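Local structure of aspartate--tRNA(Asp/Asn) ligase (Thermus thermophilus, 1N9W) at residues V42-L50 with A71-V82; P261-H272 with W307-P318. The protein attaches L-aspartate to both tRNA(Asp) and tRNA(Asn) with similar efficiency, first activating the amino acid with ATP to Asp-AMP. All coordinates share one frame; numbering follows the deposited sequence.

Interaction 1: V42-L50 with A71-V82; sequences VVQVVTGGL and APGGLEVQAKEV
V46 and E76 meet on the face that also carries Q44 and Q78: with chi1 of V46 at -177°, CG2 stands beside its backbone N, and the glutamate, extended beyond CG, lays its carboxylate against that methyl (V46 CG2 to E76 CD, 3.5 Å). The Q78 amide grips one carboxylate oxygen, NE2 donating to the anti lone pair of E76 OE2 over 2.8 Å; N68 holds OE1. Q44 runs side by side with E76, so two residues that interact with tRNA lie on the same face of this OB-fold sheet. The strands are parallel, as the ladder proves: V77 N to Q44 O, V46 N to V77 O (2.8 Å) and A79 N to V46 O. On the reverse face V45 CG1 packs on A79 CB at 3.8 Å. Where the strands splay, one water accepts from Q44 N and donates to P72 O and L75 O; at the other end a second links T47 OG1 to A79 O. L50 CD1 closes on V82 CB at 3.8 Å, past the corner at K80. Strand 31-38 pairs antiparallel with the outer side of 41-47, strand 58-67 with that of 75-79, and L18 of strand 15-28 touches V43 and V77.

Interaction 2: P261-H272 with W307-P318; sequences PSFPQDIPRLTH and WGSDWLFVTRYP
P268, just before the first strand, meets W307, shortly before the second, in a right-handed beta-alpha-beta crossover: parallel strands 269-271 and 311-315, joined through helices 272-283 and 293-306, form one border of the mixed, largely antiparallel sheet of the class II synthetase domain. Backbone bonds set the register. F313 N donates to P268 O nearly in line with the C=O (169°), T315 N to L270 O from above the carbonyl plane, and H272 N to T315 O over 2.7 Å; L270 N to F313 O is weak.

Polar side chains bind the loop ahead of the strand. S262 is gripped by D310 from two directions, its N donating to OD2 (2.7 Å) and its OG accepting from D310 N; chi1 of 48° sets that hydroxyl between its own backbone N and carbonyl carbon. W311 NE1 reaches S262 O at 2.8 Å, the oxygen lying near the indole plane. The other carboxylate oxygen, D310 OD1, is salt-bridged to R342, while R269 turns to E228 and E235 of helix 227-248.

Apolar contacts surround the same indole: P264 CG lies over one face, 3.4 Å from W311 CZ2, and F341 stacks on the ring. I267 CG2 fits between W311 CB and F313 CD2. With W311 replaced by an alanine, S262 O is likely to lose its indole donor, and a gap would probably open under P264 and beside F341.

Two further prolines make CH-pi contacts. P268 CB is 3.8 Å from the centroid of the W307 six-membered ring, over its face. Beyond the strands, P318 CD makes the same kind of contact with H272, lying 23° off the normal of the imidazole and 3.4 Å from ND1.

Overall arrangement
From the N terminus, the chain first builds the OB-fold, where interaction 1 brings A71-V82 back beside V42-L50 after 20 intervening residues, ten of them strand; the loop thus closed includes strand 58-67. The chain then passes into the class II synthetase domain, and interaction 2 closes a second loop there, of 34 residues between P261-H272 and W307-P318, 25 of them helical. The two loops follow in series, neither nesting nor crossing. The centres of interactions 1 and 2 are about 50 Å apart, on opposite sides of the chain's centre. The nearest atoms of interactions 1 and 2 are about 25 Å apart. Each joins parallel strands, one pair within the tRNA-binding OB sheet, the other at a border of the catalytic-domain sheet.

Interaction 1: V42-L50 with A71-V82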
loop_
_atom_site.group_PDB
_atom_site.type_symbol
_atom_site.label_atom_id
_atom_site.label_comp_id
_atom_site.label_asym_id
_atom_site.label_seq_id
_atom_site.Cartn_x
_atom_site.Cartn_y
_atom_site.Cartn_z
ATOM N N VAL B 42 -0.336 26.794 8.099
ATOM C CA VAL B 42 -1.220 27.801 8.676
ATOM C C VAL B 42 -0.950 29.190 8.109
ATOM O O VAL B 42 0.187 29.544 7.791
ATOM C CB VAL B 42 -1.098 27.888 10.232
ATOM C CG1 VAL B 42 -1.395 26.529 10.864
ATOM C CG2 VAL B 42 0.297 28.368 10.631
ATOM N N VAL B 43 -2.013 29.967 7.978
ATOM C CA VAL B 43 -1.897 31.320 7.477
ATOM C C VAL B 43 -2.795 32.269 8.274
ATOM O O VAL B 43 -3.906 31.906 8.687
ATOM C CB VAL B 43 -2.264 31.406 5.971
ATOM C CG1 VAL B 43 -3.751 31.079 5.754
ATOM C CG2 VAL B 43 -1.936 32.790 5.444
ATOM N N GLN B 44 -2.296 33.481 8.503
ATOM C CA GLN B 44 -3.041 34.497 9.226
ATOM C C GLN B 44 -4.042 35.103 8.250
ATOM O O GLN B 44 -3.721 35.374 7.088
ATOM C CB GLN B 44 -2.101 35.604 9.759
ATOM C CG GLN B 44 -2.818 36.680 10.608
ATOM C CD GLN B 44 -1.875 37.674 11.297
ATOM O OE1 GLN B 44 -1.479 38.701 10.719
ATOM N NE2 GLN B 44 -1.514 37.368 12.545
ATOM N N VAL B 45 -5.269 35.282 8.715
ATOM C CA VAL B 45 -6.314 35.862 7.885
ATOM C C VAL B 45 -6.781 37.058 8.679
ATOM O O VAL B 45 -6.968 36.970 9.893
ATOM C CB VAL B 45 -7.481 34.865 7.657
ATOM C CG1 VAL B 45 -8.662 35.566 7.009
ATOM C CG2 VAL B 45 -7.015 33.729 6.760
ATOM N N VAL B 46 -6.929 38.192 8.003
ATOM C CA VAL B 46 -7.374 39.396 8.671
ATOM C C VAL B 46 -8.751 39.794 8.176
ATOM O O VAL B 46 -8.986 39.935 6.974
ATOM C CB VAL B 46 -6.381 40.584 8.445
ATOM C CG1 VAL B 46 -6.852 41.805 9.224
ATOM C CG2 VAL B 46 -4.979 40.196 8.893
ATOM N N THR B 47 -9.670 39.957 9.115
ATOM C CA THR B 47 -11.019 40.356 8.791
ATOM C C THR B 47 -11.476 41.319 9.896
ATOM O O THR B 47 -10.632 41.904 10.583
ATOM C CB THR B 47 -11.936 39.090 8.682
ATOM O OG1 THR B 47 -13.235 39.472 8.202
ATOM C CG2 THR B 47 -12.070 38.386 10.023
ATOM N N GLY B 48 -12.790 41.501 10.056
ATOM C CA GLY B 48 -13.299 42.409 11.076
ATOM C C GLY B 48 -14.817 42.497 11.048
ATOM O O GLY B 48 -15.438 42.212 10.025
ATOM N N GLY B 49 -15.415 42.868 12.179
ATOM C CA GLY B 49 -16.861 43.011 12.275
ATOM C C GLY B 49 -17.713 41.772 12.037
ATOM O O GLY B 49 -18.923 41.881 11.841
ATOM N N LEU B 50 -17.109 40.591 12.068
ATOM C CA LEU B 50 -17.874 39.377 11.837
ATOM C C LEU B 50 -18.256 38.697 13.138
ATOM O O LEU B 50 -17.687 38.980 14.187
ATOM C CB LEU B 50 -17.061 38.387 11.001
ATOM C CG LEU B 50 -16.527 38.823 9.638
ATOM C CD1 LEU B 50 -15.768 37.662 9.016
ATOM C CD2 LEU B 50 -17.674 39.260 8.732
ATOM N N ALA B 71 3.886 37.717 10.505
ATOM C CA ALA B 71 2.949 36.604 10.433
ATOM C C ALA B 71 3.617 35.297 10.013
ATOM O O ALA B 71 4.663 35.306 9.362
ATOM C CB ALA B 71 1.821 36.941 9.472
ATOM N N PRO B 72 3.014 34.151 10.387
ATOM C CA PRO B 72 3.545 32.826 10.045
ATOM C C PRO B 72 3.716 32.700 8.536
ATOM O O PRO B 72 2.763 32.879 7.783
ATOM C CB PRO B 72 2.471 31.879 10.579
ATOM C CG PRO B 72 1.911 32.624 11.739
ATOM C CD PRO B 72 1.790 34.026 11.201
ATOM N N GLY B 73 4.932 32.388 8.103
ATOM C CA GLY B 73 5.182 32.263 6.684
ATOM C C GLY B 73 5.419 33.606 6.015
ATOM O O GLY B 73 5.496 33.687 4.790
ATOM N N GLY B 74 5.520 34.665 6.815
ATOM C CA GLY B 74 5.762 36.000 6.279
ATOM C C GLY B 74 4.669 36.535 5.379
ATOM O O GLY B 74 4.851 37.541 4.688
ATOM N N LEU B 75 3.526 35.854 5.413
ATOM C CA LEU B 75 2.350 36.190 4.604
ATOM C C LEU B 75 1.094 36.448 5.416
ATOM O O LEU B 75 1.007 36.099 6.588
ATOM C CB LEU B 75 2.017 35.044 3.644
ATOM C CG LEU B 75 2.549 35.144 2.233
ATOM C CD1 LEU B 75 2.435 36.589 1.802
ATOM C CD2 LEU B 75 3.973 34.676 2.176
ATOM N N GLU B 76 0.100 37.009 4.746
ATOM C CA GLU B 76 -1.159 37.313 5.372
ATOM C C GLU B 76 -2.248 37.413 4.299
ATOM O O GLU B 76 -1.968 37.763 3.151
ATOM C CB GLU B 76 -1.000 38.624 6.152
ATOM C CG GLU B 76 -2.205 39.516 6.231
ATOM C CD GLU B 76 -1.950 40.736 7.138
ATOM O OE1 GLU B 76 -1.399 40.547 8.238
ATOM O OE2 GLU B 76 -2.320 41.850 6.760
ATOM N N VAL B 77 -3.478 37.051 4.645
ATOM C CA VAL B 77 -4.559 37.184 3.681
ATOM C C VAL B 77 -5.599 38.125 4.267
ATOM O O VAL B 77 -6.163 37.850 5.327
ATOM C CB VAL B 77 -5.249 35.840 3.352
ATOM C CG1 VAL B 77 -6.464 36.101 2.464
ATOM C CG2 VAL B 77 -4.293 34.896 2.643
ATOM N N GLN B 78 -5.839 39.242 3.594
ATOM C CA GLN B 78 -6.842 40.188 4.059
ATOM C C GLN B 78 -8.169 39.730 3.439
ATOM O O GLN B 78 -8.394 39.870 2.239
ATOM C CB GLN B 78 -6.433 41.619 3.644
ATOM C CG GLN B 78 -5.549 42.341 4.712
ATOM C CD GLN B 78 -4.551 43.366 4.146
ATOM O OE1 GLN B 78 -4.913 44.237 3.358
ATOM N NE2 GLN B 78 -3.290 43.265 4.567
ATOM N N ALA B 79 -9.032 39.156 4.274
ATOM C CA ALA B 79 -10.313 38.619 3.823
ATOM C C ALA B 79 -11.326 39.602 3.250
ATOM O O ALA B 79 -11.603 40.651 3.832
ATOM C CB ALA B 79 -10.961 37.826 4.960
ATOM N N LYS B 80 -11.884 39.238 2.103
ATOM C CA LYS B 80 -12.905 40.040 1.458
ATOM C C LYS B 80 -14.206 39.310 1.807
ATOM O O LYS B 80 -15.298 39.892 1.831
ATOM C CB LYS B 80 -12.712 40.037 -0.066
ATOM C CG LYS B 80 -11.264 40.203 -0.519
ATOM C CD LYS B 80 -10.789 41.645 -0.476
ATOM C CE LYS B 80 -11.384 42.454 -1.618
ATOM N NZ LYS B 80 -10.874 43.851 -1.603
ATOM N N GLU B 81 -14.076 38.020 2.092
ATOM C CA GLU B 81 -15.234 37.199 2.423
ATOM C C GLU B 81 -14.834 35.993 3.269
ATOM O O GLU B 81 -13.799 35.378 3.037
ATOM C CB GLU B 81 -15.910 36.748 1.119
ATOM C CG GLU B 81 -16.937 35.630 1.251
ATOM C CD GLU B 81 -17.656 35.341 -0.075
ATOM O OE1 GLU B 81 -17.036 35.507 -1.149
ATOM O OE2 GLU B 81 -18.831 34.924 -0.032
ATOM N N VAL B 82 -15.652 35.680 4.265
ATOM C CA VAL B 82 -15.393 34.534 5.113
ATOM C C VAL B 82 -16.696 33.736 5.194
ATOM O O VAL B 82 -17.730 34.264 5.605
ATOM C CB VAL B 82 -14.910 34.972 6.531
ATOM C CG1 VAL B 82 -14.700 33.764 7.418
ATOM C CG2 VAL B 82 -13.601 35.745 6.410
HETATM O O HOH W 1 0.515 34.048 8.064
HETATM O O HOH W 2 -13.540 40.516 5.835
#

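Interaction 2: P261-H272 with W307-P318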
loop_
_atom_site.group_PDB
_atom_site.type_symbol
_atom_site.label_atom_id
_atom_site.label_comp_id
_atom_site.label_asym_id
_atom_site.label_seq_id
_atom_site.Cartn_x
_atom_site.Cartn_y
_atom_site.Cartn_z
ATOM N N PRO B 261 19.390 11.293 10.266
ATOM C CA PRO B 261 20.374 10.234 10.517
ATOM C C PRO B 261 21.526 10.258 9.522
ATOM O O PRO B 261 21.513 11.016 8.546
ATOM C CB PRO B 261 19.555 8.950 10.370
ATOM C CG PRO B 261 18.153 9.388 10.627
ATOM C CD PRO B 261 18.085 10.709 9.924
ATOM N N SER B 262 22.521 9.415 9.779
ATOM C CA SER B 262 23.677 9.292 8.902
ATOM C C SER B 262 23.239 8.457 7.700
ATOM O O SER B 262 22.314 7.652 7.804
ATOM C CB SER B 262 24.826 8.602 9.648
ATOM O OG SER B 262 24.387 7.433 10.325
ATOM N N PHE B 263 23.901 8.647 6.566
ATOM C CA PHE B 263 23.539 7.923 5.354
ATOM C C PHE B 263 23.626 6.411 5.519
ATOM O O PHE B 263 24.662 5.878 5.917
ATOM C CB PHE B 263 24.426 8.351 4.192
ATOM C CG PHE B 263 23.836 8.056 2.852
ATOM C CD1 PHE B 263 22.779 8.821 2.366
ATOM C CD2 PHE B 263 24.324 7.012 2.074
ATOM C CE1 PHE B 263 22.212 8.554 1.122
ATOM C CE2 PHE B 263 23.765 6.732 0.826
ATOM C CZ PHE B 263 22.705 7.508 0.349
ATOM N N PRO B 264 22.529 5.700 5.210
ATOM C CA PRO B 264 22.428 4.239 5.308
ATOM C C PRO B 264 23.222 3.490 4.242
ATOM O O PRO B 264 22.648 2.764 3.435
ATOM C CB PRO B 264 20.927 3.980 5.165
ATOM C CG PRO B 264 20.306 5.257 5.607
ATOM C CD PRO B 264 21.200 6.285 4.979
ATOM N N GLN B 265 24.536 3.666 4.231
ATOM C CA GLN B 265 25.371 2.973 3.262
ATOM C C GLN B 265 26.582 2.375 3.963
ATOM O O GLN B 265 27.175 3.007 4.837
ATOM C CB GLN B 265 25.809 3.934 2.159
ATOM C CG GLN B 265 26.908 3.387 1.282
ATOM C CD GLN B 265 26.985 4.100 -0.047
ATOM O OE1 GLN B 265 26.984 5.334 -0.111
ATOM N NE2 GLN B 265 27.061 3.327 -1.123
ATOM N N ASP B 266 26.941 1.153 3.585
ATOM C CA ASP B 266 28.080 0.486 4.201
ATOM C C ASP B 266 27.899 0.478 5.712
ATOM O O ASP B 266 28.809 0.816 6.472
ATOM C CB ASP B 266 29.376 1.206 3.823
ATOM C CG ASP B 266 29.779 0.954 2.386
ATOM O OD1 ASP B 266 30.482 1.804 1.801
ATOM O OD2 ASP B 266 29.405 -0.107 1.841
ATOM N N ILE B 267 26.700 0.099 6.139
ATOM C CA ILE B 267 26.367 0.038 7.554
ATOM C C ILE B 267 27.237 -0.979 8.273
ATOM O O ILE B 267 27.448 -2.090 7.782
ATOM C CB ILE B 267 24.901 -0.355 7.757
ATOM C CG1 ILE B 267 23.995 0.703 7.121
ATOM C CG2 ILE B 267 24.607 -0.517 9.239
ATOM C CD1 ILE B 267 22.530 0.353 7.175
ATOM N N PRO B 268 27.756 -0.609 9.453
ATOM C CA PRO B 268 28.613 -1.466 10.283
ATOM C C PRO B 268 27.995 -2.824 10.618
ATOM O O PRO B 268 26.896 -2.898 11.167
ATOM C CB PRO B 268 28.837 -0.614 11.529
ATOM C CG PRO B 268 28.844 0.774 10.971
ATOM C CD PRO B 268 27.673 0.747 10.023
ATOM N N ARG B 269 28.711 -3.894 10.284
ATOM C CA ARG B 269 28.250 -5.255 10.552
ATOM C C ARG B 269 28.880 -5.719 11.869
ATOM O O ARG B 269 30.024 -5.376 12.168
ATOM C CB ARG B 269 28.685 -6.198 9.422
ATOM C CG ARG B 269 28.318 -5.760 7.994
ATOM C CD ARG B 269 26.871 -6.079 7.627
ATOM N NE ARG B 269 26.639 -6.108 6.179
ATOM C CZ ARG B 269 26.548 -5.034 5.394
ATOM N NH1 ARG B 269 26.666 -3.815 5.900
ATOM N NH2 ARG B 269 26.328 -5.180 4.092
ATOM N N LEU B 270 28.147 -6.496 12.657
ATOM C CA LEU B 270 28.681 -6.964 13.926
ATOM C C LEU B 270 28.020 -8.258 14.368
ATOM O O LEU B 270 26.810 -8.306 14.599
ATOM C CB LEU B 270 28.488 -5.893 14.999
ATOM C CG LEU B 270 29.348 -6.023 16.259
ATOM C CD1 LEU B 270 30.815 -5.921 15.878
ATOM C CD2 LEU B 270 28.986 -4.927 17.246
ATOM N N THR B 271 28.825 -9.306 14.492
ATOM C CA THR B 271 28.329 -10.612 14.899
ATOM C C THR B 271 27.683 -10.579 16.278
ATOM O O THR B 271 28.149 -9.882 17.179
ATOM C CB THR B 271 29.465 -11.641 14.927
ATOM O OG1 THR B 271 30.126 -11.653 13.658
ATOM C CG2 THR B 271 28.913 -13.027 15.219
ATOM N N HIS B 272 26.608 -11.343 16.435
ATOM C CA HIS B 272 25.899 -11.422 17.704
ATOM C C HIS B 272 26.846 -11.900 18.797
ATOM O O HIS B 272 26.580 -11.727 19.984
ATOM C CB HIS B 272 24.702 -12.370 17.571
ATOM C CG HIS B 272 24.063 -12.738 18.874
ATOM N ND1 HIS B 272 24.531 -13.762 19.669
ATOM C CD2 HIS B 272 22.988 -12.225 19.517
ATOM C CE1 HIS B 272 23.770 -13.865 20.744
ATOM N NE2 HIS B 272 22.827 -12.944 20.676
ATOM N N TRP B 307 31.781 4.424 14.693
ATOM C CA TRP B 307 31.793 4.731 13.262
ATOM C C TRP B 307 30.961 5.961 12.907
ATOM O O TRP B 307 30.899 6.356 11.741
ATOM C CB TRP B 307 31.249 3.547 12.468
ATOM C CG TRP B 307 31.927 2.260 12.755
ATOM C CD1 TRP B 307 33.108 1.821 12.234
ATOM C CD2 TRP B 307 31.457 1.220 13.622
ATOM N NE1 TRP B 307 33.401 0.568 12.716
ATOM C CE2 TRP B 307 32.405 0.176 13.569
ATOM C CE3 TRP B 307 30.326 1.070 14.434
ATOM C CZ2 TRP B 307 32.255 -1.008 14.301
ATOM C CZ3 TRP B 307 30.176 -0.106 15.162
ATOM C CH2 TRP B 307 31.138 -1.131 15.088
ATOM N N GLY B 308 30.319 6.552 13.909
ATOM C CA GLY B 308 29.485 7.718 13.668
ATOM C C GLY B 308 28.288 7.337 12.813
ATOM O O GLY B 308 27.861 8.089 11.938
ATOM N N SER B 309 27.744 6.157 13.081
ATOM C CA SER B 309 26.611 5.629 12.339
ATOM C C SER B 309 25.390 5.424 13.226
ATOM O O SER B 309 25.491 4.891 14.335
ATOM C CB SER B 309 27.014 4.303 11.688
ATOM O OG SER B 309 25.918 3.663 11.071
ATOM N N ASP B 310 24.235 5.852 12.732
ATOM C CA ASP B 310 22.979 5.711 13.466
ATOM C C ASP B 310 22.440 4.300 13.283
ATOM O O ASP B 310 21.506 3.884 13.972
ATOM C CB ASP B 310 21.963 6.729 12.944
ATOM C CG ASP B 310 22.326 8.149 13.311
ATOM O OD1 ASP B 310 22.102 8.531 14.478
ATOM O OD2 ASP B 310 22.838 8.883 12.440
ATOM N N TRP B 311 23.052 3.565 12.358
ATOM C CA TRP B 311 22.628 2.204 12.043
ATOM C C TRP B 311 23.661 1.144 12.421
ATOM O O TRP B 311 24.867 1.396 12.404
ATOM C CB TRP B 311 22.336 2.091 10.548
ATOM C CG TRP B 311 21.694 3.312 9.962
ATOM C CD1 TRP B 311 22.311 4.483 9.633
ATOM C CD2 TRP B 311 20.307 3.484 9.643
ATOM N NE1 TRP B 311 21.396 5.375 9.127
ATOM C CE2 TRP B 311 20.163 4.788 9.123
ATOM C CE3 TRP B 311 19.179 2.660 9.750
ATOM C CZ2 TRP B 311 18.924 5.290 8.703
ATOM C CZ3 TRP B 311 17.952 3.159 9.332
ATOM C CH2 TRP B 311 17.836 4.465 8.816
ATOM N N LEU B 312 23.174 -0.050 12.739
ATOM C CA LEU B 312 24.046 -1.153 13.111
ATOM C C LEU B 312 23.446 -2.521 12.802
ATOM O O LEU B 312 22.389 -2.876 13.319
ATOM C CB LEU B 312 24.377 -1.081 14.605
ATOM C CG LEU B 312 25.161 -2.256 15.196
ATOM C CD1 LEU B 312 26.560 -2.320 14.591
ATOM C CD2 LEU B 312 25.239 -2.097 16.709
ATOM N N PHE B 313 24.124 -3.287 11.956
ATOM C CA PHE B 313 23.660 -4.619 11.606
ATOM C C PHE B 313 24.240 -5.651 12.567
ATOM O O PHE B 313 25.455 -5.728 12.748
ATOM C CB PHE B 313 24.077 -4.976 10.174
ATOM C CG PHE B 313 23.055 -4.619 9.126
ATOM C CD1 PHE B 313 21.754 -5.112 9.204
ATOM C CD2 PHE B 313 23.409 -3.826 8.033
ATOM C CE1 PHE B 313 20.819 -4.823 8.213
ATOM C CE2 PHE B 313 22.483 -3.530 7.036
ATOM C CZ PHE B 313 21.185 -4.030 7.124
ATOM N N VAL B 314 23.362 -6.430 13.193
ATOM C CA VAL B 314 23.780 -7.486 14.112
ATOM C C VAL B 314 23.590 -8.792 13.344
ATOM O O VAL B 314 22.463 -9.228 13.113
ATOM C CB VAL B 314 22.907 -7.517 15.388
ATOM C CG1 VAL B 314 23.416 -8.582 16.344
ATOM C CG2 VAL B 314 22.931 -6.160 16.063
ATOM N N THR B 315 24.702 -9.411 12.956
ATOM C CA THR B 315 24.676 -10.641 12.174
ATOM C C THR B 315 24.986 -11.922 12.940
ATOM O O THR B 315 25.443 -11.886 14.079
ATOM C CB THR B 315 25.666 -10.560 11.012
ATOM O OG1 THR B 315 26.980 -10.358 11.539
ATOM C CG2 THR B 315 25.315 -9.401 10.086
ATOM N N ARG B 316 24.739 -13.051 12.277
ATOM C CA ARG B 316 24.980 -14.390 12.819
ATOM C C ARG B 316 24.422 -14.633 14.216
ATOM O O ARG B 316 25.146 -14.546 15.205
ATOM C CB ARG B 316 26.482 -14.698 12.816
ATOM C CG ARG B 316 27.112 -14.798 11.432
ATOM C CD ARG B 316 26.537 -15.952 10.621
ATOM N NE ARG B 316 27.155 -16.055 9.303
ATOM C CZ ARG B 316 28.441 -16.331 9.098
ATOM N NH1 ARG B 316 29.252 -16.537 10.129
ATOM N NH2 ARG B 316 28.919 -16.396 7.861
ATOM N N TYR B 317 23.135 -14.955 14.291
ATOM C CA TYR B 317 22.489 -15.239 15.568
ATOM C C TYR B 317 22.511 -16.744 15.831
ATOM O O TYR B 317 22.552 -17.540 14.893
ATOM C CB TYR B 317 21.037 -14.756 15.559
ATOM C CG TYR B 317 20.849 -13.284 15.852
ATOM C CD1 TYR B 317 21.324 -12.305 14.978
ATOM C CD2 TYR B 317 20.185 -12.870 17.006
ATOM C CE1 TYR B 317 21.141 -10.950 15.248
ATOM C CE2 TYR B 317 19.999 -11.520 17.286
ATOM C CZ TYR B 317 20.480 -10.566 16.405
ATOM O OH TYR B 317 20.305 -9.231 16.680
ATOM N N PRO B 318 22.499 -17.151 17.113
ATOM C CA PRO B 318 22.512 -18.572 17.489
ATOM C C PRO B 318 21.259 -19.285 16.978
ATOM O O PRO B 318 20.153 -18.763 17.100
ATOM C CB PRO B 318 22.552 -18.523 19.015
ATOM C CG PRO B 318 23.309 -17.266 19.286
ATOM C CD PRO B 318 22.690 -16.300 18.303
HETATM O O HOH W 3 25.438 5.519 8.716
#